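Local coordinates for 389aa long hypothetical nucleolar protein (Pyrococcus horikoshii, PDB 5ZVE) that methylates the C5 position of cytosine 72 in several tRNAs, using S-adenosyl-L-methionine as the methyl donor, at residues 143-146 with 147-151; 51-54 with 55-58. All blocks are in the same frame, centred on the assembly; numbering follows the deposited sequence.

Contact 1. Residues 143-146 with 147-151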
# COMPACT_ATOMS: atom_id res chain seq x y z
N ASP A 143 -10.25 -30.05 14.50
CA ASP A 143 -11.36 -30.07 15.44
C ASP A 143 -11.29 -28.79 16.26
O ASP A 143 -10.28 -28.09 16.22
CB ASP A 143 -11.30 -31.30 16.34
CG ASP A 143 -11.37 -32.59 15.56
OD1 ASP A 143 -12.14 -32.66 14.58
OD2 ASP A 143 -10.65 -33.55 15.92
N TYR A 144 -12.36 -28.48 16.99
CA TYR A 144 -12.37 -27.30 17.86
C TYR A 144 -11.14 -27.24 18.76
O TYR A 144 -10.48 -26.21 18.85
CB TYR A 144 -13.63 -27.27 18.73
CG TYR A 144 -13.50 -26.26 19.84
CD1 TYR A 144 -13.65 -24.90 19.60
CD2 TYR A 144 -13.20 -26.66 21.14
CE1 TYR A 144 -13.52 -23.97 20.61
CE2 TYR A 144 -13.07 -25.74 22.16
CZ TYR A 144 -13.22 -24.40 21.89
OH TYR A 144 -13.10 -23.47 22.90
N LYS A 145 -10.86 -28.35 19.44
CA LYS A 145 -9.79 -28.40 20.43
C LYS A 145 -8.43 -28.03 19.84
O LYS A 145 -7.72 -27.20 20.39
CB LYS A 145 -9.71 -29.80 21.05
CG LYS A 145 -8.61 -29.96 22.09
CD LYS A 145 -8.65 -31.34 22.73
CE LYS A 145 -7.53 -31.52 23.75
NZ LYS A 145 -7.52 -30.45 24.78
N GLU A 146 -8.08 -28.64 18.71
CA GLU A 146 -6.78 -28.38 18.08
C GLU A 146 -6.71 -26.98 17.48
O GLU A 146 -5.67 -26.33 17.51
CB GLU A 146 -6.50 -29.42 16.99
CG GLU A 146 -5.11 -29.28 16.38
CD GLU A 146 -4.91 -30.16 15.16
OE1 GLU A 146 -5.86 -30.88 14.78
OE2 GLU A 146 -3.81 -30.12 14.57
N MET A 147 -7.84 -26.52 16.95
CA MET A 147 -7.94 -25.20 16.34
C MET A 147 -7.61 -24.08 17.33
O MET A 147 -6.95 -23.10 16.99
CB MET A 147 -9.35 -25.02 15.76
CG MET A 147 -9.53 -23.83 14.83
SD MET A 147 -11.23 -23.74 14.21
CE MET A 147 -11.29 -25.17 13.13
N THR A 148 -8.08 -24.23 18.57
CA THR A 148 -7.88 -23.22 19.60
C THR A 148 -6.57 -23.41 20.37
O THR A 148 -6.26 -22.62 21.26
CB THR A 148 -9.04 -23.21 20.62
OG1 THR A 148 -9.30 -24.55 21.06
CG2 THR A 148 -10.30 -22.64 20.01
N GLU A 149 -5.82 -24.46 20.04
CA GLU A 149 -4.59 -24.76 20.78
C GLU A 149 -3.32 -24.77 19.93
O GLU A 149 -2.26 -24.35 20.40
CB GLU A 149 -4.74 -26.10 21.50
CG GLU A 149 -5.76 -26.08 22.63
CD GLU A 149 -6.05 -27.45 23.18
OE1 GLU A 149 -5.51 -28.44 22.64
OE2 GLU A 149 -6.81 -27.55 24.17
N ALA A 150 -3.42 -25.27 18.71
CA ALA A 150 -2.26 -25.37 17.82
C ALA A 150 -1.52 -24.05 17.68
O ALA A 150 -2.13 -22.98 17.74
CB ALA A 150 -2.68 -25.89 16.45
N THR A 151 -0.21 -24.13 17.51
CA THR A 151 0.61 -22.95 17.26
C THR A 151 0.91 -22.80 15.77
O THR A 151 1.39 -21.76 15.33
CB THR A 151 1.93 -23.00 18.06
OG1 THR A 151 2.56 -24.27 17.85
CG2 THR A 151 1.66 -22.81 19.54
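Lys145 and Glu149, four residues apart, carry the one salt bridge of this short helical turn. Lys145 NZ lies 3.0 Å from Glu149 OE2 and meets that oxygen on its syn lone pair, the side facing OE1. The lysine chain runs out fully extended as far as CE and bends only at its last torsion (chi4 54°), which turns the ammonium group towards the carboxylate; the two side chains meet at a slant, and Lys145 CG also passes 3.5 Å from Glu149 OE1. The pair sits at the surface.

Thr148 meets Tyr144 through both branches of its side chain. The methyl CG2 of Thr148 comes within 3.5 Å of Tyr144 CE1, while OG1 stands over one face of the ring, offset towards its rim. With chi1 at 49°, OG1 is also turned back to the preceding turn, 3.0 Å from Tyr144 O and 3.2 Å from Lys145 O; its single proton could serve either carbonyl.

These residues belong to the PUA domain, where helix 144-147 and the loop after it link strand 134-140 to strand 154-161, neighbours in one mixed sheet. Met147 and Tyr144 reach strand 112-115 of the same sheet, touching Val112 and Ala115. Asp143 sits at the N-cap position but does not cap the helix with its side chain; OD1 instead accepts a hydrogen bond from Glu121 N.

Among the backbone bonds, Met147 N to Asp143 O and Thr148 N to Tyr144 O are of the i to i-4 kind. Glu146 O accepts two N-H groups: Ala150 N at 2.8 Å, close to the carbonyl plane, and Glu149 N at 3.1 Å, from well above it.

Contact 2. Residues 51-54 with 55-58; sequences IGEL and KKEG
A Schellman motif closes helix 47-56 of the ferredoxin-like domain, and residues 51-58 form its last turns and their termination. Gly58, with its positive phi of 86°, is the C-prime residue: Gly58 N donates to Lys55 O at 2.9 Å, and the N-H of Leu59 returns to Leu54 O. At these backbone angles a beta carbon would press against the preceding carbonyl oxygen, which accounts for a glycine here. Upstream the helix is regular, Lys55 N donating to Ile51 O and Lys56 N to Gly52 O. The pattern slackens at Glu57, whose N-H makes only weak bonds, to Glu53 O and Leu54 O.

One face of the helix turns inward. Ile51 and Leu54, both buried, touch Leu71 and Phe73 of strand 70-74 respectively, and both also meet Pro61, packing the helix against this strand of an antiparallel sheet.

The two lysines leave the helix in different directions, each lying beside a side chain of the preceding turn. Lys55 lies alongside Ile51, pointing the same way, and its extended chain brings CD and CE each to 3.9 Å from the methyl CG2 of Ile51; the aliphatic part of an exposed lysine thus flanks a buried isoleucine. Lys56 is likewise extended and runs beside Glu53, its CG passing 3.2 Å from Gly52 O. Glu53 folds at its second torsion (chi2 -58°), which brings its carboxylate alongside the lysine chain. Within that pair, Lys56 CD is 3.8 Å from Glu53 OE1, and Lys56 NZ closes the salt bridge to Glu53 OE2 at 3.0 Å, tilted 39° out of the carboxylate plane.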
# COMPACT_ATOMS: atom_id res chain seq x y z
N ILE A 51 5.26 -12.78 -17.50
CA ILE A 51 3.91 -13.19 -17.86
C ILE A 51 3.88 -14.67 -18.22
O ILE A 51 3.02 -15.42 -17.73
CB ILE A 51 3.37 -12.36 -19.03
CG1 ILE A 51 2.87 -11.00 -18.53
CG2 ILE A 51 2.25 -13.10 -19.77
CD1 ILE A 51 2.43 -10.10 -19.64
N GLY A 52 4.81 -15.09 -19.07
CA GLY A 52 4.95 -16.49 -19.42
C GLY A 52 5.06 -17.37 -18.19
O GLY A 52 4.45 -18.44 -18.12
N GLU A 53 5.84 -16.92 -17.20
CA GLU A 53 6.04 -17.66 -15.96
C GLU A 53 4.77 -17.72 -15.12
O GLU A 53 4.47 -18.74 -14.51
CB GLU A 53 7.18 -17.05 -15.14
CG GLU A 53 8.55 -17.24 -15.76
CD GLU A 53 8.89 -18.70 -15.97
OE1 GLU A 53 8.48 -19.54 -15.14
OE2 GLU A 53 9.55 -19.02 -16.99
N LEU A 54 4.03 -16.61 -15.09
CA LEU A 54 2.80 -16.55 -14.31
C LEU A 54 1.67 -17.34 -14.96
O LEU A 54 0.81 -17.89 -14.27
CB LEU A 54 2.38 -15.09 -14.11
CG LEU A 54 3.36 -14.23 -13.30
CD1 LEU A 54 2.94 -12.77 -13.32
CD2 LEU A 54 3.44 -14.74 -11.86
N LYS A 55 1.65 -17.38 -16.29
CA LYS A 55 0.64 -18.17 -16.98
C LYS A 55 0.88 -19.65 -16.72
O LYS A 55 -0.08 -20.42 -16.57
CB LYS A 55 0.65 -17.88 -18.48
CG LYS A 55 -0.13 -16.63 -18.84
CD LYS A 55 0.04 -16.25 -20.30
CE LYS A 55 -0.90 -15.12 -20.69
NZ LYS A 55 -0.63 -14.60 -22.05
N LYS A 56 2.15 -20.05 -16.65
CA LYS A 56 2.52 -21.40 -16.26
C LYS A 56 1.88 -21.82 -14.94
O LYS A 56 1.51 -22.98 -14.76
CB LYS A 56 4.04 -21.53 -16.16
CG LYS A 56 4.76 -21.60 -17.50
CD LYS A 56 6.26 -21.75 -17.31
CE LYS A 56 7.00 -21.52 -18.62
NZ LYS A 56 8.47 -21.46 -18.42
N GLU A 57 1.77 -20.88 -14.00
CA GLU A 57 1.23 -21.18 -12.68
C GLU A 57 -0.29 -21.02 -12.63
O GLU A 57 -0.89 -21.09 -11.56
CB GLU A 57 1.88 -20.27 -11.63
CG GLU A 57 3.39 -20.41 -11.51
CD GLU A 57 3.82 -21.55 -10.59
OE1 GLU A 57 4.81 -21.38 -9.85
OE2 GLU A 57 3.17 -22.62 -10.61
N GLY A 58 -0.91 -20.82 -13.79
CA GLY A 58 -2.36 -20.70 -13.87
C GLY A 58 -2.89 -19.30 -13.61
O GLY A 58 -4.10 -19.11 -13.48

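Contacts 1 and 2 illustrate how one short-range device, a lysine paired with a glutamate near the end of a helix, recurs in separate modules of a chain. The spacing and order differ: lysine precedes glutamate by four residues in contact 1, whereas glutamate precedes lysine by three in contact 2. Their centres lie 36 Å apart, with about 25 Å between nearest atoms, so neither touches the other. Residues 51-58 belong to the ferredoxin-like domain and 143-151 to the PUA domain. Both lie away from the pocket that holds S-adenosyl-L-homocysteine, formed in the methyltransferase domain by residues between 205 and 304, and from the predicted nucleophile Cys323.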